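Local coordinates for protein histidine--tRNA ligase (Thermus thermophilus, PDB 1H4V) that attaches histidine to tRNA(His) at the expense of ATP, working as a homodimeric class II aminoacyl-tRNA synthetase, at residues A85-Y90 with D289-L294; H93-W98 with V102-A107; L331-L336 with Y346-L351; P335-A340 with D387-G392. All blocks are in the same frame, centred on the assembly; numbering follows the deposited sequence.

How the contacts relate
The four contacts form two pairs in two domains. Contacts 1 and 2 belong to the catalytic domain, their centres 11 Å apart, and they touch: Tyr90 O lies 2.9 Å from Met95 N, a probable hydrogen bond, and Tyr90 CE1 packs 3.6 Å from Val102 CG2. Contacts 3 and 4 belong to the anticodon-binding domain, also with centres 11 Å apart; they share Pro335 and Leu336 and both use helix 338-351. The pairs are well separated: contacts 1 and 3 are about 54 Å apart between centres, and contacts 2 and 3 about 30 Å between nearest atoms. Contacts 1, 2 and 3 also meet the second subunit.

Contact 1: residues A85-Y90 with D289-L294; sequences AMVRAY and DGLSEL
Leu291 and Ser292 both meet Val87, the one residue of 85-90 that makes the contact. Ahead of the helix in 289-294, Asp289 OD2 is salt-bridged to Arg287 NH1. Gly290 follows at the N-cap position of the short helix 291-294. Leu291, the first residue of that helix, has its CB turned toward helix 83-92. Its CD2 methyl comes 3.7 Å from Val87 CG2, and the two side chains run at a slant to one another, so the apolar touch is confined to these branch ends. Leu291 also packs on Thr83, one turn earlier on the same helix as Val87.

This short helix lies in the connection between strands 281-287 and 302-308, antiparallel neighbours in the large sheet of the class II catalytic domain. The contact therefore sets the connection against helix 83-92, which leads into strand 102-111.

At Ser292 the backbone is the nearer surface: Val87 CG1 is 3.9 Å from Ser292 CA and 4.1 Å from Ser292 CB. With CG1 anti to the backbone N of Val87 (chi1 170°), the two methyls are divided between neighbouring residues, CG1 going to Ser292 and CG2 to Leu291. The buried hydroxyl OG of Ser292 has a different task, a hydrogen bond with the carbonyl O of Pro298.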
loop_
_atom_site.group_PDB
_atom_site.type_symbol
_atom_site.label_atom_id
_atom_site.label_comp_id
_atom_site.label_asym_id
_atom_site.label_seq_id
_atom_site.Cartn_x
_atom_site.Cartn_y
_atom_site.Cartn_z
ATOM N N ALA A 85 14.617 -7.011 -5.426
ATOM C CA ALA A 85 14.500 -5.817 -4.587
ATOM C C ALA A 85 14.713 -6.163 -3.117
ATOM O O ALA A 85 15.344 -5.411 -2.379
ATOM C CB ALA A 85 13.134 -5.178 -4.770
ATOM N N MET A 86 14.184 -7.304 -2.695
ATOM C CA MET A 86 14.327 -7.735 -1.307
ATOM C C MET A 86 15.761 -8.132 -1.010
ATOM O O MET A 86 16.286 -7.782 0.045
ATOM C CB MET A 86 13.349 -8.877 -1.006
ATOM C CG MET A 86 11.912 -8.373 -1.081
ATOM S SD MET A 86 10.632 -9.608 -1.192
ATOM C CE MET A 86 10.428 -9.997 0.570
ATOM N N VAL A 87 16.391 -8.841 -1.943
ATOM C CA VAL A 87 17.794 -9.238 -1.780
ATOM C C VAL A 87 18.648 -7.969 -1.726
ATOM O O VAL A 87 19.584 -7.873 -0.933
ATOM C CB VAL A 87 18.294 -10.099 -2.961
ATOM C CG1 VAL A 87 19.810 -10.279 -2.865
ATOM C CG2 VAL A 87 17.604 -11.452 -2.957
ATOM N N ARG A 88 18.307 -6.993 -2.567
ATOM C CA ARG A 88 19.023 -5.725 -2.616
ATOM C C ARG A 88 18.879 -5.004 -1.277
ATOM O O ARG A 88 19.785 -4.291 -0.844
ATOM C CB ARG A 88 18.480 -4.863 -3.763
ATOM C CG ARG A 88 19.289 -3.601 -4.097
ATOM C CD ARG A 88 18.983 -2.464 -3.126
ATOM N NE ARG A 88 17.558 -2.144 -3.116
ATOM C CZ ARG A 88 16.917 -1.621 -2.078
ATOM N NH1 ARG A 88 17.571 -1.350 -0.960
ATOM N NH2 ARG A 88 15.619 -1.389 -2.150
ATOM N N ALA A 89 17.742 -5.196 -0.615
ATOM C CA ALA A 89 17.510 -4.567 0.682
ATOM C C ALA A 89 18.284 -5.298 1.786
ATOM O O ALA A 89 18.832 -4.665 2.689
ATOM C CB ALA A 89 16.008 -4.554 1.006
ATOM N N TYR A 90 18.322 -6.624 1.706
ATOM C CA TYR A 90 19.030 -7.450 2.683
ATOM C C TYR A 90 20.503 -7.023 2.691
ATOM O O TYR A 90 21.144 -6.939 3.743
ATOM C CB TYR A 90 18.906 -8.922 2.274
ATOM C CG TYR A 90 19.708 -9.914 3.089
ATOM C CD1 TYR A 90 19.122 -10.615 4.147
ATOM C CD2 TYR A 90 21.033 -10.207 2.760
ATOM C CE1 TYR A 90 19.836 -11.595 4.854
ATOM C CE2 TYR A 90 21.758 -11.181 3.458
ATOM C CZ TYR A 90 21.155 -11.875 4.500
ATOM O OH TYR A 90 21.856 -12.859 5.175
ATOM N N ASP A 289 20.057 -19.337 -4.944
ATOM C CA ASP A 289 21.337 -19.006 -4.332
ATOM C C ASP A 289 22.338 -18.056 -5.009
ATOM O O ASP A 289 23.157 -17.456 -4.316
ATOM C CB ASP A 289 22.035 -20.316 -3.946
ATOM C CG ASP A 289 21.194 -21.155 -2.976
ATOM O OD1 ASP A 289 21.570 -22.313 -2.702
ATOM O OD2 ASP A 289 20.153 -20.651 -2.492
ATOM N N GLY A 290 22.287 -17.884 -6.325
ATOM C CA GLY A 290 23.253 -16.992 -6.958
ATOM C C GLY A 290 22.839 -15.560 -7.291
ATOM O O GLY A 290 23.598 -14.821 -7.922
ATOM N N LEU A 291 21.651 -15.149 -6.858
ATOM C CA LEU A 291 21.159 -13.811 -7.154
ATOM C C LEU A 291 21.914 -12.696 -6.429
ATOM O O LEU A 291 22.142 -11.623 -6.996
ATOM C CB LEU A 291 19.656 -13.722 -6.838
ATOM C CG LEU A 291 18.983 -12.355 -6.994
ATOM C CD1 LEU A 291 19.029 -11.905 -8.437
ATOM C CD2 LEU A 291 17.550 -12.456 -6.528
ATOM N N SER A 292 22.299 -12.941 -5.183
ATOM C CA SER A 292 23.021 -11.940 -4.405
ATOM C C SER A 292 24.336 -11.530 -5.069
ATOM O O SER A 292 24.621 -10.345 -5.224
ATOM C CB SER A 292 23.299 -12.471 -3.002
ATOM O OG SER A 292 23.990 -11.503 -2.230
ATOM N N GLU A 293 25.142 -12.515 -5.449
ATOM C CA GLU A 293 26.422 -12.238 -6.098
ATOM C C GLU A 293 26.195 -11.484 -7.400
ATOM O O GLU A 293 26.995 -10.635 -7.798
ATOM C CB GLU A 293 27.176 -13.550 -6.346
ATOM C CG GLU A 293 27.862 -14.084 -5.089
ATOM C CD GLU A 293 28.070 -15.588 -5.104
ATOM O OE1 GLU A 293 27.079 -16.332 -4.908
ATOM O OE2 GLU A 293 29.226 -16.032 -5.304
ATOM N N LEU A 294 25.079 -11.789 -8.047
ATOM C CA LEU A 294 24.705 -11.158 -9.303
ATOM C C LEU A 294 24.525 -9.652 -9.090
ATOM O O LEU A 294 24.765 -8.853 -9.993
ATOM C CB LEU A 294 23.407 -11.804 -9.809
ATOM C CG LEU A 294 22.758 -11.433 -11.138
ATOM C CD1 LEU A 294 22.229 -10.018 -11.062
ATOM C CD2 LEU A 294 23.760 -11.591 -12.271
#

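Contact 2: residues H93-W98 with V102-A107; sequences HGMKVW and VRLWMA
A backbone oxygen, not a side-chain atom, makes the closest approach here: Met95 O lies 3.6 Å from Val102 CG2. The same oxygen accepts a hydrogen bond from Trp98 N (2.9 Å from Met95 O), which closes the 3-10 turn, so Val102 rests on a carbonyl already engaged, with a further weak bond from Gln100 NE2.

The two branches of Val102 divide the work. CG1 comes obliquely to the six-membered part of the indole, 3.7 Å from Trp98 CE3, whereas CG2 sits 4.0 Å from Trp98 CB as well as beside the carbonyl. A glycine in place of Val102 would probably leave that part of the indole and the Met95 carbonyl without the valine methyls that touch them and open a gap between the turn and the strand.

The turn follows a Schellman motif that ends helix 83-92, with Gly94 at C-prime in positive phi, and it leads into strand 102-111. In class II synthetases this strand and its antiparallel partner 123-132 form motif 2 of the catalytic domain.

Met95 is extended beyond CG (chi2 -177°), which sets SD between Val102 and Leu104, 4.1 Å from Val102 CG1 and 4.1 Å from both Leu104 methyls, CD1 and CD2. On the way, Met95 CG lies 3.5 Å above the plane of the Trp98 ring, displaced toward its rim. Trp98 also packs on Phe13 of the second subunit, and His93 NE2 hydrogen-bonds Asp11 there.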
loop_
_atom_site.group_PDB
_atom_site.type_symbol
_atom_site.label_atom_id
_atom_site.label_comp_id
_atom_site.label_asym_id
_atom_site.label_seq_id
_atom_site.Cartn_x
_atom_site.Cartn_y
_atom_site.Cartn_z
ATOM N N HIS A 93 21.043 -3.083 4.018
ATOM C CA HIS A 93 20.933 -2.895 5.456
ATOM C C HIS A 93 21.749 -3.844 6.319
ATOM O O HIS A 93 21.558 -3.900 7.528
ATOM C CB HIS A 93 19.458 -2.931 5.848
ATOM C CG HIS A 93 18.648 -1.889 5.148
ATOM N ND1 HIS A 93 18.762 -0.545 5.435
ATOM C CD2 HIS A 93 17.798 -1.977 4.094
ATOM C CE1 HIS A 93 18.024 0.150 4.586
ATOM N NE2 HIS A 93 17.430 -0.696 3.762
ATOM N N GLY A 94 22.675 -4.561 5.691
ATOM C CA GLY A 94 23.520 -5.486 6.411
ATOM C C GLY A 94 22.736 -6.493 7.226
ATOM O O GLY A 94 23.058 -6.746 8.389
ATOM N N MET A 95 21.701 -7.074 6.630
ATOM C CA MET A 95 20.904 -8.057 7.341
ATOM C C MET A 95 21.705 -9.342 7.531
ATOM O O MET A 95 21.287 -10.239 8.269
ATOM C CB MET A 95 19.602 -8.343 6.586
ATOM C CG MET A 95 18.634 -7.164 6.545
ATOM S SD MET A 95 17.054 -7.548 5.733
ATOM C CE MET A 95 16.264 -5.930 5.690
ATOM N N LYS A 96 22.857 -9.431 6.865
ATOM C CA LYS A 96 23.719 -10.612 6.984
ATOM C C LYS A 96 24.175 -10.760 8.438
ATOM O O LYS A 96 24.531 -11.852 8.873
ATOM C CB LYS A 96 24.960 -10.485 6.091
ATOM C CG LYS A 96 25.875 -9.344 6.518
ATOM C CD LYS A 96 27.300 -9.490 6.008
ATOM C CE LYS A 96 27.451 -9.049 4.578
ATOM N NZ LYS A 96 28.888 -9.119 4.187
ATOM N N VAL A 97 24.155 -9.650 9.174
ATOM C CA VAL A 97 24.567 -9.618 10.573
ATOM C C VAL A 97 23.468 -10.107 11.514
ATOM O O VAL A 97 23.738 -10.485 12.652
ATOM C CB VAL A 97 24.984 -8.176 10.985
ATOM C CG1 VAL A 97 25.122 -8.068 12.495
ATOM C CG2 VAL A 97 26.301 -7.809 10.318
ATOM N N TRP A 98 22.230 -10.099 11.038
ATOM C CA TRP A 98 21.102 -10.546 11.848
ATOM C C TRP A 98 21.115 -12.060 12.015
ATOM O O TRP A 98 21.842 -12.764 11.313
ATOM C CB TRP A 98 19.786 -10.163 11.181
ATOM C CG TRP A 98 19.579 -8.710 11.015
ATOM C CD1 TRP A 98 20.414 -7.706 11.412
ATOM C CD2 TRP A 98 18.447 -8.080 10.428
ATOM N NE1 TRP A 98 19.867 -6.486 11.107
ATOM C CE2 TRP A 98 18.649 -6.689 10.493
ATOM C CE3 TRP A 98 17.263 -8.557 9.839
ATOM C CZ2 TRP A 98 17.731 -5.768 10.011
ATOM C CZ3 TRP A 98 16.345 -7.644 9.355
ATOM C CH2 TRP A 98 16.585 -6.265 9.441
ATOM N N VAL A 102 17.009 -14.774 7.570
ATOM C CA VAL A 102 16.185 -13.591 7.727
ATOM C C VAL A 102 14.964 -13.831 6.849
ATOM O O VAL A 102 15.091 -14.065 5.648
ATOM C CB VAL A 102 16.914 -12.329 7.259
ATOM C CG1 VAL A 102 16.016 -11.124 7.423
ATOM C CG2 VAL A 102 18.207 -12.163 8.053
ATOM N N ARG A 103 13.788 -13.808 7.462
ATOM C CA ARG A 103 12.559 -14.026 6.728
ATOM C C ARG A 103 11.893 -12.684 6.455
ATOM O O ARG A 103 11.670 -11.884 7.364
ATOM C CB ARG A 103 11.627 -14.954 7.520
ATOM C CG ARG A 103 12.142 -16.391 7.667
ATOM C CD ARG A 103 11.085 -17.268 8.344
ATOM N NE ARG A 103 11.511 -18.651 8.553
ATOM C CZ ARG A 103 12.402 -19.037 9.461
ATOM N NH1 ARG A 103 12.986 -18.149 10.260
ATOM N NH2 ARG A 103 12.690 -20.320 9.592
ATOM N N LEU A 104 11.576 -12.431 5.191
ATOM C CA LEU A 104 10.948 -11.163 4.822
ATOM C C LEU A 104 9.726 -11.387 3.951
ATOM O O LEU A 104 9.620 -12.390 3.241
ATOM C CB LEU A 104 11.931 -10.279 4.046
ATOM C CG LEU A 104 13.327 -10.017 4.624
ATOM C CD1 LEU A 104 14.210 -9.459 3.519
ATOM C CD2 LEU A 104 13.260 -9.059 5.789
ATOM N N TRP A 105 8.787 -10.456 4.012
ATOM C CA TRP A 105 7.619 -10.555 3.164
ATOM C C TRP A 105 7.254 -9.148 2.749
ATOM O O TRP A 105 7.629 -8.168 3.404
ATOM C CB TRP A 105 6.443 -11.251 3.866
ATOM C CG TRP A 105 5.667 -10.392 4.803
ATOM C CD1 TRP A 105 5.936 -10.154 6.120
ATOM C CD2 TRP A 105 4.478 -9.661 4.496
ATOM N NE1 TRP A 105 4.985 -9.320 6.655
ATOM C CE2 TRP A 105 4.079 -8.998 5.681
ATOM C CE3 TRP A 105 3.713 -9.496 3.333
ATOM C CZ2 TRP A 105 2.937 -8.184 5.742
ATOM C CZ3 TRP A 105 2.574 -8.684 3.394
ATOM C CH2 TRP A 105 2.202 -8.036 4.595
ATOM N N MET A 106 6.516 -9.058 1.651
ATOM C CA MET A 106 6.125 -7.779 1.107
ATOM C C MET A 106 4.920 -7.948 0.190
ATOM O O MET A 106 4.714 -8.999 -0.424
ATOM C CB MET A 106 7.321 -7.201 0.335
ATOM C CG MET A 106 7.077 -5.946 -0.492
ATOM S SD MET A 106 8.667 -5.315 -1.129
ATOM C CE MET A 106 8.813 -6.140 -2.731
ATOM N N ALA A 107 4.112 -6.905 0.124
ATOM C CA ALA A 107 2.950 -6.892 -0.732
ATOM C C ALA A 107 3.006 -5.547 -1.430
ATOM O O ALA A 107 3.269 -4.526 -0.798
ATOM C CB ALA A 107 1.683 -7.010 0.095
#

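Contact 3: residues L331-L336 with Y346-L351; sequences LYLIPL and YLAEAL
Leu331 and Leu333 on strand 331-335 pack against Leu347, Ala348 and Leu351 on helix 338-351, the first strand and the helix of a beta-alpha-beta unit that strand 357-359 completes in the anticodon-binding domain. Over the short segments the two axes approach to 9.7 Å and run nearly antiparallel, at 164°, as expected when a helix carries the chain back along a sheet toward the start of a parallel strand.

The side-chain contacts are all aliphatic. Leu331 and Leu351 cross at about a right angle and meet through single methyls, Leu331 CD2 to Leu351 CD1 at 3.4 Å, a close approach. Leu416 of helix 412-419 packs on both of them. Leu333 also crosses Leu347 at about a right angle, but with broader contact: its CD2 is 3.7 Å from Leu347 CD2, and its CD1 is 3.8 Å from Leu347 CG.

The remaining contact is to Ala348, through both its backbone and its CB. Leu333 CG stands anti to its own carbonyl carbon (chi1 -80°), and beyond it the CD1 methyl reaches the helix itself, 3.9 Å from the amide nitrogen of Ala348 and 4.1 Å from Ala348 CB.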
loop_
_atom_site.group_PDB
_atom_site.type_symbol
_atom_site.label_atom_id
_atom_site.label_comp_id
_atom_site.label_asym_id
_atom_site.label_seq_id
_atom_site.Cartn_x
_atom_site.Cartn_y
_atom_site.Cartn_z
ATOM N N LEU A 331 -24.700 6.380 12.544
ATOM C CA LEU A 331 -25.742 7.398 12.574
ATOM C C LEU A 331 -25.812 8.220 11.285
ATOM O O LEU A 331 -24.795 8.734 10.810
ATOM C CB LEU A 331 -25.499 8.344 13.759
ATOM C CG LEU A 331 -26.399 9.584 13.907
ATOM C CD1 LEU A 331 -27.810 9.147 14.280
ATOM C CD2 LEU A 331 -25.836 10.522 14.987
ATOM N N TYR A 332 -27.013 8.332 10.720
ATOM C CA TYR A 332 -27.230 9.134 9.523
ATOM C C TYR A 332 -28.230 10.228 9.902
ATOM O O TYR A 332 -29.419 9.965 10.092
ATOM C CB TYR A 332 -27.794 8.299 8.375
ATOM C CG TYR A 332 -27.778 9.043 7.061
ATOM C CD1 TYR A 332 -26.574 9.341 6.426
ATOM C CD2 TYR A 332 -28.954 9.506 6.484
ATOM C CE1 TYR A 332 -26.540 10.089 5.250
ATOM C CE2 TYR A 332 -28.933 10.256 5.308
ATOM C CZ TYR A 332 -27.725 10.545 4.699
ATOM O OH TYR A 332 -27.696 11.307 3.551
ATOM N N LEU A 333 -27.728 11.453 10.019
ATOM C CA LEU A 333 -28.521 12.620 10.404
ATOM C C LEU A 333 -29.286 13.280 9.271
ATOM O O LEU A 333 -28.724 13.602 8.227
ATOM C CB LEU A 333 -27.613 13.661 11.052
ATOM C CG LEU A 333 -27.275 13.390 12.512
ATOM C CD1 LEU A 333 -26.001 14.118 12.908
ATOM C CD2 LEU A 333 -28.457 13.820 13.372
ATOM N N ILE A 334 -30.577 13.502 9.498
ATOM C CA ILE A 334 -31.435 14.120 8.493
ATOM C C ILE A 334 -31.884 15.505 8.961
ATOM O O ILE A 334 -32.696 15.628 9.885
ATOM C CB ILE A 334 -32.706 13.269 8.223
ATOM C CG1 ILE A 334 -32.325 11.929 7.611
ATOM C CG2 ILE A 334 -33.672 14.017 7.308
ATOM C CD1 ILE A 334 -31.691 10.980 8.563
ATOM N N PRO A 335 -31.352 16.572 8.342
ATOM C CA PRO A 335 -31.750 17.930 8.738
ATOM C C PRO A 335 -33.111 18.196 8.097
ATOM O O PRO A 335 -33.325 17.851 6.940
ATOM C CB PRO A 335 -30.638 18.808 8.152
ATOM C CG PRO A 335 -30.209 18.047 6.939
ATOM C CD PRO A 335 -30.228 16.599 7.388
ATOM N N LEU A 336 -34.045 18.767 8.848
ATOM C CA LEU A 336 -35.368 19.034 8.293
ATOM C C LEU A 336 -35.486 20.441 7.730
ATOM O O LEU A 336 -36.285 20.690 6.830
ATOM C CB LEU A 336 -36.440 18.779 9.352
ATOM C CG LEU A 336 -36.392 17.330 9.833
ATOM C CD1 LEU A 336 -37.432 17.096 10.915
ATOM C CD2 LEU A 336 -36.622 16.409 8.647
ATOM N N TYR A 346 -22.399 19.806 12.797
ATOM C CA TYR A 346 -21.778 20.032 14.110
ATOM C C TYR A 346 -21.958 18.831 15.015
ATOM O O TYR A 346 -21.046 18.463 15.748
ATOM C CB TYR A 346 -22.380 21.254 14.796
ATOM C CG TYR A 346 -22.250 22.523 13.992
ATOM C CD1 TYR A 346 -23.177 23.549 14.127
ATOM C CD2 TYR A 346 -21.201 22.698 13.092
ATOM C CE1 TYR A 346 -23.067 24.716 13.384
ATOM C CE2 TYR A 346 -21.080 23.862 12.348
ATOM C CZ TYR A 346 -22.018 24.869 12.498
ATOM O OH TYR A 346 -21.907 26.032 11.763
ATOM N N LEU A 347 -23.142 18.226 14.966
ATOM C CA LEU A 347 -23.432 17.059 15.787
ATOM C C LEU A 347 -22.613 15.855 15.319
ATOM O O LEU A 347 -22.006 15.166 16.129
ATOM C CB LEU A 347 -24.932 16.728 15.741
ATOM C CG LEU A 347 -25.344 15.434 16.453
ATOM C CD1 LEU A 347 -24.877 15.467 17.897
ATOM C CD2 LEU A 347 -26.865 15.270 16.378
ATOM N N ALA A 348 -22.599 15.601 14.013
ATOM C CA ALA A 348 -21.829 14.479 13.487
ATOM C C ALA A 348 -20.341 14.644 13.848
ATOM O O ALA A 348 -19.680 13.682 14.241
ATOM C CB ALA A 348 -22.001 14.382 11.975
ATOM N N GLU A 349 -19.818 15.858 13.723
ATOM C CA GLU A 349 -18.421 16.091 14.058
ATOM C C GLU A 349 -18.140 15.835 15.538
ATOM O O GLU A 349 -17.045 15.416 15.903
ATOM C CB GLU A 349 -18.003 17.515 13.688
ATOM C CG GLU A 349 -17.131 17.592 12.436
ATOM C CD GLU A 349 -15.858 16.760 12.559
ATOM O OE1 GLU A 349 -15.098 16.970 13.534
ATOM O OE2 GLU A 349 -15.613 15.895 11.684
ATOM N N ALA A 350 -19.137 16.072 16.384
ATOM C CA ALA A 350 -18.993 15.858 17.821
ATOM C C ALA A 350 -18.982 14.371 18.165
ATOM O O ALA A 350 -18.518 13.976 19.234
ATOM C CB ALA A 350 -20.136 16.550 18.569
ATOM N N LEU A 351 -19.496 13.553 17.255
ATOM C CA LEU A 351 -19.566 12.113 17.462
ATOM C C LEU A 351 -18.416 11.335 16.815
ATOM O O LEU A 351 -18.198 10.168 17.137
ATOM C CB LEU A 351 -20.915 11.597 16.942
ATOM C CG LEU A 351 -22.139 12.156 17.689
ATOM C CD1 LEU A 351 -23.418 11.789 16.963
ATOM C CD2 LEU A 351 -22.151 11.609 19.122
#

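Contact 4: residues P335-A340 with D387-G392; sequences PLTEEA and DELRAG
Leu389 meets Glu339 and Ala340 across this contact, almost entirely through one methyl. From CB, its CG stands anti to the carbonyl carbon (chi1 -73°), which turns the branch toward the start of helix 338-351. CB itself makes no close approach to 335-340. CG comes nearer, 4.4 Å from Ala340 CB. The chain then divides, and CD1 is the branch that enters the contact, while CD2 has no partner within 4.2 Å in 335-340. The CD1 methyl is 3.8 Å from Ala340 CA and 3.9 Å from Ala340 CB, so it rests on the backbone and the short side chain of the same residue. It is also 3.9 Å from Glu339 CD, beside the carboxylate carbon. The Glu339 side chain is extended and runs alongside Leu389, the two chains heading opposite ways, so that its aliphatic part and the root of the carboxylate border the methyl. Thr337 OG1, 4.3 Å from Leu389 CD1, marks the margin of the contact.

That threonine oxygen has a second role. Thr337 occupies the N-cap position of the helix, and its OG1 accepts from Ala340 N at 3.3 Å with an N-H...O angle of 137°, a bent capping bond that ties the cap to the residue Leu389 touches. Helix 386-391, which carries Leu389, ends in a Schellman motif with Gly392 at C-prime in positive phi. The side-chain-capped start of helix 338-351 is thus joined to the short helix linking strands 380-384 and 393-398, within the alpha/beta anticodon-binding domain of this class IIa synthetase.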
loop_
_atom_site.group_PDB
_atom_site.type_symbol
_atom_site.label_atom_id
_atom_site.label_comp_id
_atom_site.label_asym_id
_atom_site.label_seq_id
_atom_site.Cartn_x
_atom_site.Cartn_y
_atom_site.Cartn_z
ATOM N N PRO A 335 -31.352 16.572 8.342
ATOM C CA PRO A 335 -31.750 17.930 8.738
ATOM C C PRO A 335 -33.111 18.196 8.097
ATOM O O PRO A 335 -33.325 17.851 6.940
ATOM C CB PRO A 335 -30.638 18.808 8.152
ATOM C CG PRO A 335 -30.209 18.047 6.939
ATOM C CD PRO A 335 -30.228 16.599 7.388
ATOM N N LEU A 336 -34.045 18.767 8.848
ATOM C CA LEU A 336 -35.368 19.034 8.293
ATOM C C LEU A 336 -35.486 20.441 7.730
ATOM O O LEU A 336 -36.285 20.690 6.830
ATOM C CB LEU A 336 -36.440 18.779 9.352
ATOM C CG LEU A 336 -36.392 17.330 9.833
ATOM C CD1 LEU A 336 -37.432 17.096 10.915
ATOM C CD2 LEU A 336 -36.622 16.409 8.647
ATOM N N THR A 337 -34.694 21.363 8.261
ATOM C CA THR A 337 -34.711 22.729 7.757
ATOM C C THR A 337 -33.313 23.030 7.241
ATOM O O THR A 337 -32.376 22.265 7.482
ATOM C CB THR A 337 -35.067 23.769 8.853
ATOM O OG1 THR A 337 -34.069 23.748 9.883
ATOM C CG2 THR A 337 -36.429 23.468 9.450
ATOM N N GLU A 338 -33.178 24.152 6.542
ATOM C CA GLU A 338 -31.904 24.560 5.985
ATOM C C GLU A 338 -30.913 24.920 7.083
ATOM O O GLU A 338 -29.718 24.679 6.946
ATOM C CB GLU A 338 -32.101 25.755 5.056
ATOM C CG GLU A 338 -30.891 26.036 4.184
ATOM C CD GLU A 338 -30.714 25.007 3.076
ATOM O OE1 GLU A 338 -29.583 24.887 2.556
ATOM O OE2 GLU A 338 -31.703 24.328 2.714
ATOM N N GLU A 339 -31.401 25.506 8.171
ATOM C CA GLU A 339 -30.523 25.883 9.279
ATOM C C GLU A 339 -30.015 24.642 10.010
ATOM O O GLU A 339 -28.943 24.667 10.617
ATOM C CB GLU A 339 -31.253 26.785 10.286
ATOM C CG GLU A 339 -30.412 27.127 11.518
ATOM C CD GLU A 339 -31.228 27.677 12.689
ATOM O OE1 GLU A 339 -30.654 27.792 13.797
ATOM O OE2 GLU A 339 -32.432 27.992 12.512
ATOM N N ALA A 340 -30.784 23.560 9.938
ATOM C CA ALA A 340 -30.424 22.320 10.606
ATOM C C ALA A 340 -29.291 21.562 9.900
ATOM O O ALA A 340 -28.659 20.689 10.493
ATOM C CB ALA A 340 -31.654 21.437 10.732
ATOM N N ASP A 387 -37.915 22.290 15.944
ATOM C CA ASP A 387 -38.211 21.890 17.314
ATOM C C ASP A 387 -36.977 21.424 18.096
ATOM O O ASP A 387 -36.714 21.917 19.194
ATOM C CB ASP A 387 -39.278 20.784 17.331
ATOM C CG ASP A 387 -40.581 21.207 16.650
ATOM O OD1 ASP A 387 -40.582 21.383 15.407
ATOM O OD2 ASP A 387 -41.603 21.365 17.357
ATOM N N GLU A 388 -36.221 20.470 17.558
ATOM C CA GLU A 388 -35.043 20.011 18.286
ATOM C C GLU A 388 -33.969 21.086 18.355
ATOM O O GLU A 388 -33.224 21.156 19.334
ATOM C CB GLU A 388 -34.453 18.717 17.698
ATOM C CG GLU A 388 -34.790 18.406 16.251
ATOM C CD GLU A 388 -36.175 17.813 16.091
ATOM O OE1 GLU A 388 -36.473 16.830 16.801
ATOM O OE2 GLU A 388 -36.953 18.325 15.255
ATOM N N LEU A 389 -33.896 21.936 17.338
ATOM C CA LEU A 389 -32.898 22.998 17.350
ATOM C C LEU A 389 -33.155 23.985 18.486
ATOM O O LEU A 389 -32.232 24.379 19.189
ATOM C CB LEU A 389 -32.863 23.735 16.008
ATOM C CG LEU A 389 -32.228 22.983 14.826
ATOM C CD1 LEU A 389 -32.040 23.938 13.654
ATOM C CD2 LEU A 389 -30.882 22.407 15.236
ATOM N N ARG A 390 -34.411 24.371 18.680
ATOM C CA ARG A 390 -34.756 25.307 19.743
ATOM C C ARG A 390 -34.558 24.679 21.117
ATOM O O ARG A 390 -34.224 25.366 22.081
ATOM C CB ARG A 390 -36.208 25.770 19.600
ATOM N N ALA A 391 -34.759 23.370 21.204
ATOM C CA ALA A 391 -34.608 22.674 22.472
ATOM C C ALA A 391 -33.192 22.144 22.690
ATOM O O ALA A 391 -32.882 21.633 23.761
ATOM C CB ALA A 391 -35.609 21.525 22.551
ATOM N N GLY A 392 -32.329 22.267 21.684
ATOM C CA GLY A 392 -30.975 21.758 21.828
ATOM C C GLY A 392 -31.027 20.257 22.058
ATOM O O GLY A 392 -30.320 19.714 22.907
#